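Side-chain contacts in N-alpha-acetyltransferase (Sulfolobus solfataricus P2, PDB 4R3L), which transfers the acetyl group of acetyl-CoA to the free alpha-amino group of protein N-termini, with a preference for those that begin with serine: residues Phe74-Gln79 with Val84-Val89; Val90-Leu95 with Thr105-Ala110; Pro134-Tyr139 with Phe144-Val149. One frame throughout, in Å; residues are numbered along the deposited sequence.

Overall arrangement
Contacts 1 and 2 share strand 83-94: contact 1 lies at its first half, near the surface, and contact 2 at its second half, in the core, their centres about 19 Å apart. Contact 3 joins helix 133-141 to the edge strand 145-150 and is largely buried. Chemistry follows place. At the surface a lysine ammonium donates a hydrogen bond to a loop carbonyl and a valine methyl lies on a serine. In the core, strand and helix meet through aliphatic carbons alone, while some backbone groups and a threonine hydroxyl bind coenzyme A. Contact 3 combines an aromatic pair with a backbone bond. Contacts 2 and 3 both touch the cofactor and meet where Ile92 CG2 packs on Tyr139 OH, 3.4 Å apart.

Contact 1 (Phe74-Gln79 with Val84-Val89); sequences FSNIKQ and VRKGHV
Lys86 reaches from the strand to the loop and gives its ammonium to a backbone carbonyl: Lys86 NZ lies 2.9 Å from Phe74 O. The bond meets the oxygen at a C=O...N angle of 144°, with the nitrogen tilted out of the carbonyl plane. A bend in the lysine chain at chi3 (-78°) brings this about, folding CD and CE alongside the same oxygen, with Lys86 CD 3.5 Å from Phe74 O.

Val84 meets the loop in a different manner, methyl against backbone and side chain. Its CG2, set between its own backbone N and carbonyl carbon, rests 3.7 Å from Ser75 CA and equally close to Ser75 CB, while CG1 stands slightly farther from that CB. The hydroxyl of Ser75 serves the loop, with a further weak bond to Glu123. Turned anti to its own backbone N, Ser75 OG accepts from Ile77 N at 3.1 Å and from Lys78 N at 3.0 Å, the latter nearly straight at 168°.

The loop is also tied to strand 123-129, Asn76 N being hydrogen-bonded to Glu123, and farther along strand 83-94 His88, a zinc-binding residue, bonds to Glu71 and Glu127. Two amides converging on one serine oxygen define an ST turn combined with an ST motif, here in the connection between antiparallel strands 61-72 and 83-94; Ser75 is known to modulate loop conformations and to contribute to thermostability.

Contact 2 (Val90-Leu95 with Thr105-Ala110); sequences VSIAVL and TTLLEA. With COA (coenzyme A), chain C.
Ile92 CD1 is the atom through which the strand chiefly meets the helix, lying 3.8 Å from Leu108 CG and 4.3 Å from Leu107 CB. With CG1 anti to the backbone N (chi1 -175°) and the chain again extended at chi2, the delta methyl is carried straight out toward the helix. The side chains of Ile92 and Leu108 cross at about a right angle, and the isoleucine tip meets the leucine at its branch carbon CG. Two residues on, Val94 CG2 makes a looser contact with Leu107 CD1 at 4.4 Å.

Coenzyme A touches the same two segments directly. Its N4P donates to Ile92 O at 2.6 Å, and Val94 N donates to its O9P at 2.8 Å, so the pantetheine is bonded to the strand in both directions, much as a neighbouring strand would be. Thr105, early in the helix, grips one pyrophosphate oxygen twice: O2A receives Thr105 N at 2.9 Å and the hydroxyl OG1 at 2.8 Å. Arg100, Gly102 and Ala104 give further backbone N-H groups to the cofactor.

Farther out, Leu107 packs on Ile66 of strand 61-72, and Leu108 on Leu138 and Tyr139 of helix 133-141. Strand 90-94 and helix 105-110 run roughly antiparallel, their short axes at 148°, within a beta-alpha-beta unit of the GNAT fold. Aliphatic carbons thus hold strand to helix, while backbone N-H and C=O groups and a hydroxyl make the polar bonds to the cofactor, with Ile92 and Val94 methyls packed against it; the early helix would probably help to stabilise the negative pyrophosphate.

Contact 3 (Pro134-Tyr139 with Phe144-Val149); sequences PAIALY and FKKVKV. With COA (coenzyme A), chain C.
Tyr139 meets Phe144 first through its CB, which lies 3.8 Å from Phe144 CB and 4.0 Å from Phe144 CG. With CG anti to the carbonyl carbon (chi1 -52°), the tyrosine ring then leads away, presenting its edge to the phenylalanine face in an edge-to-face pair: centroids are 5.8 Å apart and planes 51° from one another. One tyrosine face carries Ala135 O, 3.0 Å above the plane and offset toward the rim. At the tip, Tyr139 OH comes 3.0 Å from the thiol sulfur S1P of coenzyme A, which lies at the ring edge near its plane.

The backbone ties the same two residues: Phe144 N donates to Tyr139 O at 2.8 Å, and that oxygen also sits at the edge of the Phe144 ring. Nearer the surface, the Lys146 side chain crosses that of Ile136 at about a right angle, its CE 4.0 Å from Ile136 CG2, and the lysine makes a cation-pi contact with Tyr161.

Leu126 of strand 123-129 packs against both aromatic side chains. The hydrophobic base and the backbone bond probably help to hold the root of Tyr139 while its hydroxyl reaches the reactive end of the cofactor, consistent with the part such a tyrosine plays beside the thiol in many GNAT enzymes.

Contact 1 (Phe74-Gln79 with Val84-Val89)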
loop_
_atom_site.group_PDB
_atom_site.type_symbol
_atom_site.label_atom_id
_atom_site.label_comp_id
_atom_site.label_asym_id
_atom_site.label_seq_id
_atom_site.Cartn_x
_atom_site.Cartn_y
_atom_site.Cartn_z
ATOM N N PHE A 74 4.754 10.479 15.058
ATOM C CA PHE A 74 3.889 11.628 14.948
ATOM C C PHE A 74 2.818 11.422 13.869
ATOM O O PHE A 74 3.095 10.947 12.768
ATOM C CB PHE A 74 4.713 12.884 14.672
ATOM C CG PHE A 74 5.608 13.277 15.822
ATOM C CD1 PHE A 74 5.061 13.673 17.035
ATOM C CD2 PHE A 74 6.981 13.223 15.698
ATOM C CE1 PHE A 74 5.879 14.031 18.097
ATOM C CE2 PHE A 74 7.806 13.586 16.760
ATOM C CZ PHE A 74 7.247 13.981 17.961
ATOM N N SER A 75 1.586 11.760 14.227
ATOM C CA SER A 75 0.458 11.713 13.309
ATOM C C SER A 75 0.658 12.691 12.158
ATOM O O SER A 75 1.206 13.775 12.351
ATOM C CB SER A 75 -0.839 12.033 14.058
ATOM O OG SER A 75 -1.909 12.225 13.152
ATOM N N ASN A 76 0.239 12.314 10.955
ATOM C CA ASN A 76 0.320 13.238 9.829
ATOM C C ASN A 76 -1.058 13.774 9.494
ATOM O O ASN A 76 -1.259 14.415 8.464
ATOM C CB ASN A 76 0.958 12.571 8.609
ATOM C CG ASN A 76 0.387 11.210 8.330
ATOM O OD1 ASN A 76 -0.826 11.049 8.250
ATOM N ND2 ASN A 76 1.257 10.216 8.184
ATOM N N ILE A 77 -2.005 13.501 10.382
ATOM C CA ILE A 77 -3.343 14.057 10.282
ATOM C C ILE A 77 -3.522 15.191 11.287
ATOM O O ILE A 77 -4.062 16.245 10.958
ATOM C CB ILE A 77 -4.425 12.988 10.515
ATOM C CG1 ILE A 77 -4.228 11.822 9.540
ATOM C CG2 ILE A 77 -5.806 13.596 10.354
ATOM C CD1 ILE A 77 -5.365 10.793 9.537
ATOM N N LYS A 78 -3.044 14.978 12.507
ATOM C CA LYS A 78 -3.237 15.949 13.582
ATOM C C LYS A 78 -2.393 17.215 13.424
ATOM O O LYS A 78 -1.221 17.161 13.041
ATOM C CB LYS A 78 -2.944 15.293 14.930
ATOM C CG LYS A 78 -4.120 14.512 15.485
ATOM C CD LYS A 78 -3.728 13.695 16.704
ATOM C CE LYS A 78 -4.934 12.992 17.299
ATOM N NZ LYS A 78 -5.695 12.231 16.271
ATOM N N GLN A 79 -3.013 18.352 13.732
ATOM C CA GLN A 79 -2.362 19.657 13.678
ATOM C C GLN A 79 -1.188 19.740 14.648
ATOM O O GLN A 79 -0.148 20.325 14.340
ATOM C CB GLN A 79 -3.367 20.768 13.998
ATOM C CG GLN A 79 -4.518 20.907 13.008
ATOM C CD GLN A 79 -5.663 19.953 13.294
ATOM O OE1 GLN A 79 -5.603 19.149 14.226
ATOM N NE2 GLN A 79 -6.721 20.044 12.494
ATOM N N VAL A 84 1.247 8.453 17.498
ATOM C CA VAL A 84 0.230 7.450 17.186
ATOM C C VAL A 84 0.833 6.229 16.483
ATOM O O VAL A 84 1.925 6.299 15.915
ATOM C CB VAL A 84 -0.880 8.030 16.271
ATOM C CG1 VAL A 84 -1.624 9.172 16.951
ATOM C CG2 VAL A 84 -0.287 8.496 14.945
ATOM N N ARG A 85 0.123 5.108 16.526
ATOM C CA ARG A 85 0.481 3.955 15.696
ATOM C C ARG A 85 -0.071 4.156 14.289
ATOM O O ARG A 85 -1.243 4.508 14.123
ATOM C CB ARG A 85 -0.068 2.655 16.289
ATOM C CG ARG A 85 0.395 2.383 17.703
ATOM C CD ARG A 85 1.574 1.448 17.715
ATOM N NE ARG A 85 1.264 0.173 17.075
ATOM C CZ ARG A 85 2.026 -0.910 17.188
ATOM N NH1 ARG A 85 3.127 -0.855 17.925
ATOM N NH2 ARG A 85 1.690 -2.043 16.577
ATOM N N LYS A 86 0.769 3.943 13.279
ATOM C CA LYS A 86 0.395 4.247 11.903
ATOM C C LYS A 86 0.608 3.043 10.995
ATOM O O LYS A 86 1.617 2.346 11.117
ATOM C CB LYS A 86 1.225 5.421 11.361
ATOM C CG LYS A 86 1.232 6.667 12.232
ATOM C CD LYS A 86 2.114 7.763 11.631
ATOM C CE LYS A 86 3.605 7.518 11.869
ATOM N NZ LYS A 86 4.400 8.709 11.449
ATOM N N GLY A 87 -0.317 2.819 10.067
ATOM C CA GLY A 87 -0.094 1.833 9.027
ATOM C C GLY A 87 0.261 2.584 7.757
ATOM O O GLY A 87 -0.344 3.594 7.431
ATOM N N HIS A 88 1.278 2.101 7.061
ATOM C CA HIS A 88 1.822 2.803 5.915
ATOM C C HIS A 88 1.764 1.857 4.735
ATOM O O HIS A 88 2.323 0.766 4.802
ATOM C CB HIS A 88 3.260 3.240 6.236
ATOM C CG HIS A 88 3.917 4.078 5.179
ATOM N ND1 HIS A 88 5.191 4.573 5.327
ATOM C CD2 HIS A 88 3.473 4.520 3.976
ATOM C CE1 HIS A 88 5.512 5.287 4.258
ATOM N NE2 HIS A 88 4.493 5.262 3.422
ATOM N N VAL A 89 1.085 2.241 3.661
ATOM C CA VAL A 89 1.094 1.406 2.462
ATOM C C VAL A 89 2.355 1.683 1.693
ATOM O O VAL A 89 2.524 2.780 1.176
ATOM C CB VAL A 89 -0.116 1.685 1.524
ATOM C CG1 VAL A 89 -0.079 0.745 0.310
ATOM C CG2 VAL A 89 -1.431 1.554 2.283
#

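Contact 2 (Val90-Leu95 with Thr105-Ala110)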
loop_
_atom_site.group_PDB
_atom_site.type_symbol
_atom_site.label_atom_id
_atom_site.label_comp_id
_atom_site.label_asym_id
_atom_site.label_seq_id
_atom_site.Cartn_x
_atom_site.Cartn_y
_atom_site.Cartn_z
ATOM N N VAL A 90 3.235 0.696 1.603
ATOM C CA VAL A 90 4.532 0.915 0.965
ATOM C C VAL A 90 4.365 0.784 -0.540
ATOM O O VAL A 90 4.900 1.575 -1.330
ATOM C CB VAL A 90 5.582 -0.076 1.477
ATOM C CG1 VAL A 90 6.916 0.122 0.745
ATOM C CG2 VAL A 90 5.749 0.074 2.977
ATOM N N SER A 91 3.556 -0.189 -0.937
ATOM C CA SER A 91 3.416 -0.498 -2.341
ATOM C C SER A 91 2.097 -1.229 -2.570
ATOM O O SER A 91 1.734 -2.113 -1.800
ATOM C CB SER A 91 4.621 -1.343 -2.803
ATOM O OG SER A 91 4.624 -1.544 -4.201
ATOM N N ILE A 92 1.377 -0.839 -3.617
ATOM C CA ILE A 92 0.200 -1.580 -4.053
ATOM C C ILE A 92 0.154 -1.571 -5.582
ATOM O O ILE A 92 0.387 -0.545 -6.227
ATOM C CB ILE A 92 -1.103 -1.000 -3.438
ATOM C CG1 ILE A 92 -2.317 -1.853 -3.812
ATOM C CG2 ILE A 92 -1.327 0.459 -3.848
ATOM C CD1 ILE A 92 -3.603 -1.363 -3.162
ATOM N N ALA A 93 -0.094 -2.726 -6.168
ATOM C CA ALA A 93 -0.155 -2.812 -7.614
ATOM C C ALA A 93 -1.057 -3.959 -8.046
ATOM O O ALA A 93 -1.205 -4.946 -7.330
ATOM C CB ALA A 93 1.242 -2.988 -8.192
ATOM N N VAL A 94 -1.660 -3.813 -9.223
ATOM C CA VAL A 94 -2.517 -4.838 -9.802
ATOM C C VAL A 94 -2.165 -4.974 -11.281
ATOM O O VAL A 94 -2.024 -3.960 -11.963
ATOM C CB VAL A 94 -4.015 -4.471 -9.642
ATOM C CG1 VAL A 94 -4.914 -5.502 -10.315
ATOM C CG2 VAL A 94 -4.385 -4.300 -8.164
ATOM N N LEU A 95 -1.999 -6.203 -11.768
ATOM C CA LEU A 95 -1.700 -6.421 -13.192
ATOM C C LEU A 95 -2.778 -5.750 -14.055
ATOM O O LEU A 95 -3.965 -5.818 -13.728
ATOM C CB LEU A 95 -1.607 -7.917 -13.518
ATOM C CG LEU A 95 -0.359 -8.671 -13.041
ATOM C CD1 LEU A 95 -0.437 -10.149 -13.354
ATOM C CD2 LEU A 95 0.901 -8.064 -13.648
ATOM N N THR A 105 -9.216 -2.056 -4.244
ATOM C CA THR A 105 -10.109 -1.689 -3.156
ATOM C C THR A 105 -10.142 -2.760 -2.091
ATOM O O THR A 105 -10.103 -2.450 -0.904
ATOM C CB THR A 105 -11.552 -1.424 -3.662
ATOM O OG1 THR A 105 -11.539 -0.272 -4.509
ATOM C CG2 THR A 105 -12.478 -1.165 -2.491
ATOM N N THR A 106 -10.203 -4.027 -2.495
ATOM C CA THR A 106 -10.302 -5.069 -1.494
ATOM C C THR A 106 -8.944 -5.323 -0.829
ATOM O O THR A 106 -8.896 -5.650 0.350
ATOM C CB THR A 106 -10.849 -6.382 -2.087
ATOM O OG1 THR A 106 -9.969 -6.858 -3.120
ATOM C CG2 THR A 106 -12.252 -6.145 -2.662
ATOM N N LEU A 107 -7.854 -5.162 -1.576
ATOM C CA LEU A 107 -6.521 -5.267 -0.951
ATOM C C LEU A 107 -6.377 -4.226 0.169
ATOM O O LEU A 107 -5.904 -4.528 1.273
ATOM C CB LEU A 107 -5.397 -5.086 -1.989
ATOM C CG LEU A 107 -5.148 -6.272 -2.933
ATOM C CD1 LEU A 107 -4.228 -5.881 -4.086
ATOM C CD2 LEU A 107 -4.569 -7.464 -2.168
ATOM N N LEU A 108 -6.763 -2.988 -0.122
ATOM C CA LEU A 108 -6.682 -1.922 0.878
ATOM C C LEU A 108 -7.580 -2.197 2.073
ATOM O O LEU A 108 -7.189 -1.948 3.203
ATOM C CB LEU A 108 -7.043 -0.565 0.270
ATOM C CG LEU A 108 -5.956 0.133 -0.543
ATOM C CD1 LEU A 108 -6.560 1.067 -1.575
ATOM C CD2 LEU A 108 -5.021 0.910 0.404
ATOM N N GLU A 109 -8.791 -2.703 1.835
ATOM C CA GLU A 109 -9.678 -2.970 2.955
ATOM C C GLU A 109 -9.096 -4.027 3.869
ATOM O O GLU A 109 -9.176 -3.909 5.093
ATOM C CB GLU A 109 -11.065 -3.412 2.478
ATOM C CG GLU A 109 -12.108 -3.452 3.610
ATOM C CD GLU A 109 -12.164 -4.782 4.383
ATOM O OE1 GLU A 109 -11.533 -5.778 3.967
ATOM O OE2 GLU A 109 -12.869 -4.830 5.422
ATOM N N ALA A 110 -8.514 -5.060 3.270
ATOM C CA ALA A 110 -7.970 -6.163 4.045
ATOM C C ALA A 110 -6.772 -5.695 4.862
ATOM O O ALA A 110 -6.643 -6.025 6.050
ATOM C CB ALA A 110 -7.566 -7.321 3.125
HETATM N N1A COA C . -9.497 5.967 -13.774
HETATM C C2A COA C . -10.411 6.510 -12.944
HETATM N N3A COA C . -10.714 5.927 -11.783
HETATM C C4A COA C . -10.104 4.759 -11.409
HETATM C C5A COA C . -9.162 4.173 -12.242
HETATM C C6A COA C . -8.863 4.810 -13.456
HETATM N N6A COA C . -7.876 4.231 -14.361
HETATM N N7A COA C . -8.716 3.017 -11.613
HETATM C C8A COA C . -9.380 2.905 -10.429
HETATM N N9A COA C . -10.214 3.954 -10.288
HETATM C C1B COA C . -11.132 4.211 -9.166
HETATM C C2B COA C . -12.529 4.009 -9.603
HETATM O O2B COA C . -13.390 4.806 -8.870
HETATM C C3B COA C . -12.775 2.630 -9.252
HETATM O O3B COA C . -14.129 2.413 -9.203
HETATM P P3B COA C . -14.857 1.802 -10.451
HETATM O O7A COA C . -16.229 1.266 -10.048
HETATM O O8A COA C . -14.050 0.686 -10.987
HETATM O O9A COA C . -15.013 2.855 -11.506
HETATM C C4B COA C . -12.140 2.557 -7.924
HETATM O O4B COA C . -10.950 3.289 -8.076
HETATM C C5B COA C . -11.790 1.178 -7.552
HETATM O O5B COA C . -10.726 0.662 -8.300
HETATM P P1A COA C . -10.174 -0.816 -8.212
HETATM O O1A COA C . -10.790 -1.692 -9.268
HETATM O O2A COA C . -10.380 -1.338 -6.849
HETATM O O3A COA C . -8.630 -0.605 -8.558
HETATM P P2A COA C . -7.726 -1.568 -9.422
HETATM O O4A COA C . -7.990 -1.415 -10.911
HETATM O O5A COA C . -7.880 -2.983 -8.965
HETATM O O6A COA C . -6.203 -1.128 -9.149
HETATM C CBP COA C . -4.407 0.523 -9.095
HETATM C CCP COA C . -5.928 0.211 -8.966
HETATM C CDP COA C . -4.195 2.009 -8.972
HETATM C CEP COA C . -3.695 -0.213 -7.961
HETATM C CAP COA C . -3.996 -0.005 -10.451
HETATM O OAP COA C . -4.427 0.825 -11.531
HETATM C C9P COA C . -2.501 -0.183 -10.636
HETATM O O9P COA C . -1.926 -1.234 -10.246
HETATM N N8P COA C . -1.688 0.821 -11.288
HETATM C C7P COA C . -0.248 0.687 -11.487
HETATM C C6P COA C . 0.551 0.602 -10.154
HETATM C C5P COA C . 0.227 1.751 -9.203
HETATM O O5P COA C . 0.220 2.923 -9.660
HETATM N N4P COA C . -0.093 1.479 -7.800
HETATM C C3P COA C . -0.416 2.568 -6.900
HETATM C C2P COA C . 0.693 3.546 -6.532
HETATM S S1P COA C . 0.448 4.601 -5.139
#

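Contact 3 (Pro134-Tyr139 with Phe144-Val149)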
loop_
_atom_site.group_PDB
_atom_site.type_symbol
_atom_site.label_atom_id
_atom_site.label_comp_id
_atom_site.label_asym_id
_atom_site.label_seq_id
_atom_site.Cartn_x
_atom_site.Cartn_y
_atom_site.Cartn_z
ATOM N N PRO A 134 -5.366 7.236 -11.744
ATOM C CA PRO A 134 -6.152 6.099 -11.250
ATOM C C PRO A 134 -6.020 5.894 -9.743
ATOM O O PRO A 134 -7.041 5.773 -9.065
ATOM C CB PRO A 134 -5.563 4.908 -12.010
ATOM C CG PRO A 134 -5.035 5.500 -13.265
ATOM C CD PRO A 134 -4.491 6.837 -12.865
ATOM N N ALA A 135 -4.791 5.877 -9.232
ATOM C CA ALA A 135 -4.569 5.601 -7.814
ATOM C C ALA A 135 -5.226 6.665 -6.930
ATOM O O ALA A 135 -5.859 6.338 -5.923
ATOM C CB ALA A 135 -3.065 5.488 -7.519
ATOM N N ILE A 136 -5.113 7.930 -7.314
ATOM C CA ILE A 136 -5.682 9.006 -6.503
ATOM C C ILE A 136 -7.201 8.881 -6.387
ATOM O O ILE A 136 -7.799 9.137 -5.318
ATOM C CB ILE A 136 -5.326 10.381 -7.089
ATOM C CG1 ILE A 136 -3.809 10.609 -7.037
ATOM C CG2 ILE A 136 -6.041 11.490 -6.345
ATOM C CD1 ILE A 136 -3.385 11.933 -7.644
ATOM N N ALA A 137 -7.824 8.500 -7.496
ATOM C CA ALA A 137 -9.269 8.293 -7.523
ATOM C C ALA A 137 -9.662 7.185 -6.554
ATOM O O ALA A 137 -10.632 7.324 -5.807
ATOM C CB ALA A 137 -9.737 7.957 -8.935
ATOM N N LEU A 138 -8.899 6.095 -6.589
ATOM C CA LEU A 138 -9.099 4.948 -5.710
ATOM C C LEU A 138 -9.113 5.419 -4.254
ATOM O O LEU A 138 -10.100 5.240 -3.535
ATOM C CB LEU A 138 -7.995 3.910 -5.953
ATOM C CG LEU A 138 -7.712 2.776 -4.967
ATOM C CD1 LEU A 138 -8.788 1.728 -5.045
ATOM C CD2 LEU A 138 -6.326 2.161 -5.219
ATOM N N TYR A 139 -8.024 6.061 -3.841
ATOM C CA TYR A 139 -7.877 6.510 -2.460
ATOM C C TYR A 139 -8.945 7.526 -2.030
ATOM O O TYR A 139 -9.435 7.484 -0.897
ATOM C CB TYR A 139 -6.478 7.101 -2.261
ATOM C CG TYR A 139 -5.352 6.191 -2.722
ATOM C CD1 TYR A 139 -5.405 4.814 -2.529
ATOM C CD2 TYR A 139 -4.238 6.712 -3.355
ATOM C CE1 TYR A 139 -4.362 3.992 -2.951
ATOM C CE2 TYR A 139 -3.213 5.904 -3.783
ATOM C CZ TYR A 139 -3.275 4.547 -3.586
ATOM O OH TYR A 139 -2.223 3.758 -4.013
ATOM N N PHE A 144 -9.593 8.540 1.710
ATOM C CA PHE A 144 -8.305 9.157 2.010
ATOM C C PHE A 144 -8.380 10.649 1.661
ATOM O O PHE A 144 -9.064 11.033 0.708
ATOM C CB PHE A 144 -7.178 8.497 1.226
ATOM C CG PHE A 144 -6.798 7.141 1.724
ATOM C CD1 PHE A 144 -5.556 6.939 2.312
ATOM C CD2 PHE A 144 -7.654 6.060 1.581
ATOM C CE1 PHE A 144 -5.185 5.692 2.756
ATOM C CE2 PHE A 144 -7.289 4.808 2.025
ATOM C CZ PHE A 144 -6.057 4.621 2.616
ATOM N N LYS A 145 -7.691 11.473 2.445
ATOM C CA LYS A 145 -7.571 12.893 2.166
ATOM C C LYS A 145 -6.125 13.275 1.854
ATOM O O LYS A 145 -5.203 12.745 2.468
ATOM C CB LYS A 145 -8.074 13.706 3.354
ATOM C CG LYS A 145 -9.534 13.443 3.711
ATOM C CD LYS A 145 -10.435 13.510 2.495
ATOM C CE LYS A 145 -11.898 13.300 2.881
ATOM N NZ LYS A 145 -12.775 13.093 1.686
ATOM N N LYS A 146 -5.933 14.185 0.901
ATOM C CA LYS A 146 -4.602 14.738 0.629
ATOM C C LYS A 146 -4.173 15.612 1.800
ATOM O O LYS A 146 -4.672 16.722 1.943
ATOM C CB LYS A 146 -4.598 15.558 -0.669
ATOM C CG LYS A 146 -4.968 14.791 -1.934
ATOM C CD LYS A 146 -5.233 15.751 -3.102
ATOM C CE LYS A 146 -5.668 14.999 -4.358
ATOM N NZ LYS A 146 -6.104 15.892 -5.487
ATOM N N VAL A 147 -3.268 15.132 2.648
ATOM C CA VAL A 147 -2.962 15.856 3.884
ATOM C C VAL A 147 -1.635 16.611 3.845
ATOM O O VAL A 147 -1.464 17.583 4.580
ATOM C CB VAL A 147 -2.956 14.923 5.129
ATOM C CG1 VAL A 147 -4.295 14.221 5.278
ATOM C CG2 VAL A 147 -1.850 13.914 5.049
ATOM N N LYS A 148 -0.702 16.165 3.007
ATOM C CA LYS A 148 0.563 16.879 2.794
ATOM C C LYS A 148 1.015 16.745 1.346
ATOM O O LYS A 148 0.571 15.855 0.619
ATOM C CB LYS A 148 1.670 16.359 3.724
ATOM C CG LYS A 148 1.373 16.485 5.214
ATOM C CD LYS A 148 2.642 16.618 6.052
ATOM C CE LYS A 148 3.464 15.346 6.044
ATOM N NZ LYS A 148 4.512 15.364 7.106
ATOM N N VAL A 149 1.902 17.635 0.917
ATOM C CA VAL A 149 2.508 17.483 -0.400
ATOM C C VAL A 149 4.010 17.334 -0.258
ATOM O O VAL A 149 4.715 18.311 -0.021
ATOM C CB VAL A 149 2.185 18.663 -1.322
ATOM C CG1 VAL A 149 2.938 18.528 -2.641
ATOM C CG2 VAL A 149 0.689 18.734 -1.561
HETATM N N1A COA C . -9.497 5.967 -13.774
HETATM C C2A COA C . -10.411 6.510 -12.944
HETATM N N3A COA C . -10.714 5.927 -11.783
HETATM C C4A COA C . -10.104 4.759 -11.409
HETATM C C5A COA C . -9.162 4.173 -12.242
HETATM C C6A COA C . -8.863 4.810 -13.456
HETATM N N6A COA C . -7.876 4.231 -14.361
HETATM N N7A COA C . -8.716 3.017 -11.613
HETATM C C8A COA C . -9.380 2.905 -10.429
HETATM N N9A COA C . -10.214 3.954 -10.288
HETATM C C1B COA C . -11.132 4.211 -9.166
HETATM C C2B COA C . -12.529 4.009 -9.603
HETATM O O2B COA C . -13.390 4.806 -8.870
HETATM C C3B COA C . -12.775 2.630 -9.252
HETATM O O3B COA C . -14.129 2.413 -9.203
HETATM P P3B COA C . -14.857 1.802 -10.451
HETATM O O7A COA C . -16.229 1.266 -10.048
HETATM O O8A COA C . -14.050 0.686 -10.987
HETATM O O9A COA C . -15.013 2.855 -11.506
HETATM C C4B COA C . -12.140 2.557 -7.924
HETATM O O4B COA C . -10.950 3.289 -8.076
HETATM C C5B COA C . -11.790 1.178 -7.552
HETATM O O5B COA C . -10.726 0.662 -8.300
HETATM P P1A COA C . -10.174 -0.816 -8.212
HETATM O O1A COA C . -10.790 -1.692 -9.268
HETATM O O2A COA C . -10.380 -1.338 -6.849
HETATM O O3A COA C . -8.630 -0.605 -8.558
HETATM P P2A COA C . -7.726 -1.568 -9.422
HETATM O O4A COA C . -7.990 -1.415 -10.911
HETATM O O5A COA C . -7.880 -2.983 -8.965
HETATM O O6A COA C . -6.203 -1.128 -9.149
HETATM C CBP COA C . -4.407 0.523 -9.095
HETATM C CCP COA C . -5.928 0.211 -8.966
HETATM C CDP COA C . -4.195 2.009 -8.972
HETATM C CEP COA C . -3.695 -0.213 -7.961
HETATM C CAP COA C . -3.996 -0.005 -10.451
HETATM O OAP COA C . -4.427 0.825 -11.531
HETATM C C9P COA C . -2.501 -0.183 -10.636
HETATM O O9P COA C . -1.926 -1.234 -10.246
HETATM N N8P COA C . -1.688 0.821 -11.288
HETATM C C7P COA C . -0.248 0.687 -11.487
HETATM C C6P COA C . 0.551 0.602 -10.154
HETATM C C5P COA C . 0.227 1.751 -9.203
HETATM O O5P COA C . 0.220 2.923 -9.660
HETATM N N4P COA C . -0.093 1.479 -7.800
HETATM C C3P COA C . -0.416 2.568 -6.900
HETATM C C2P COA C . 0.693 3.546 -6.532
HETATM S S1P COA C . 0.448 4.601 -5.139
#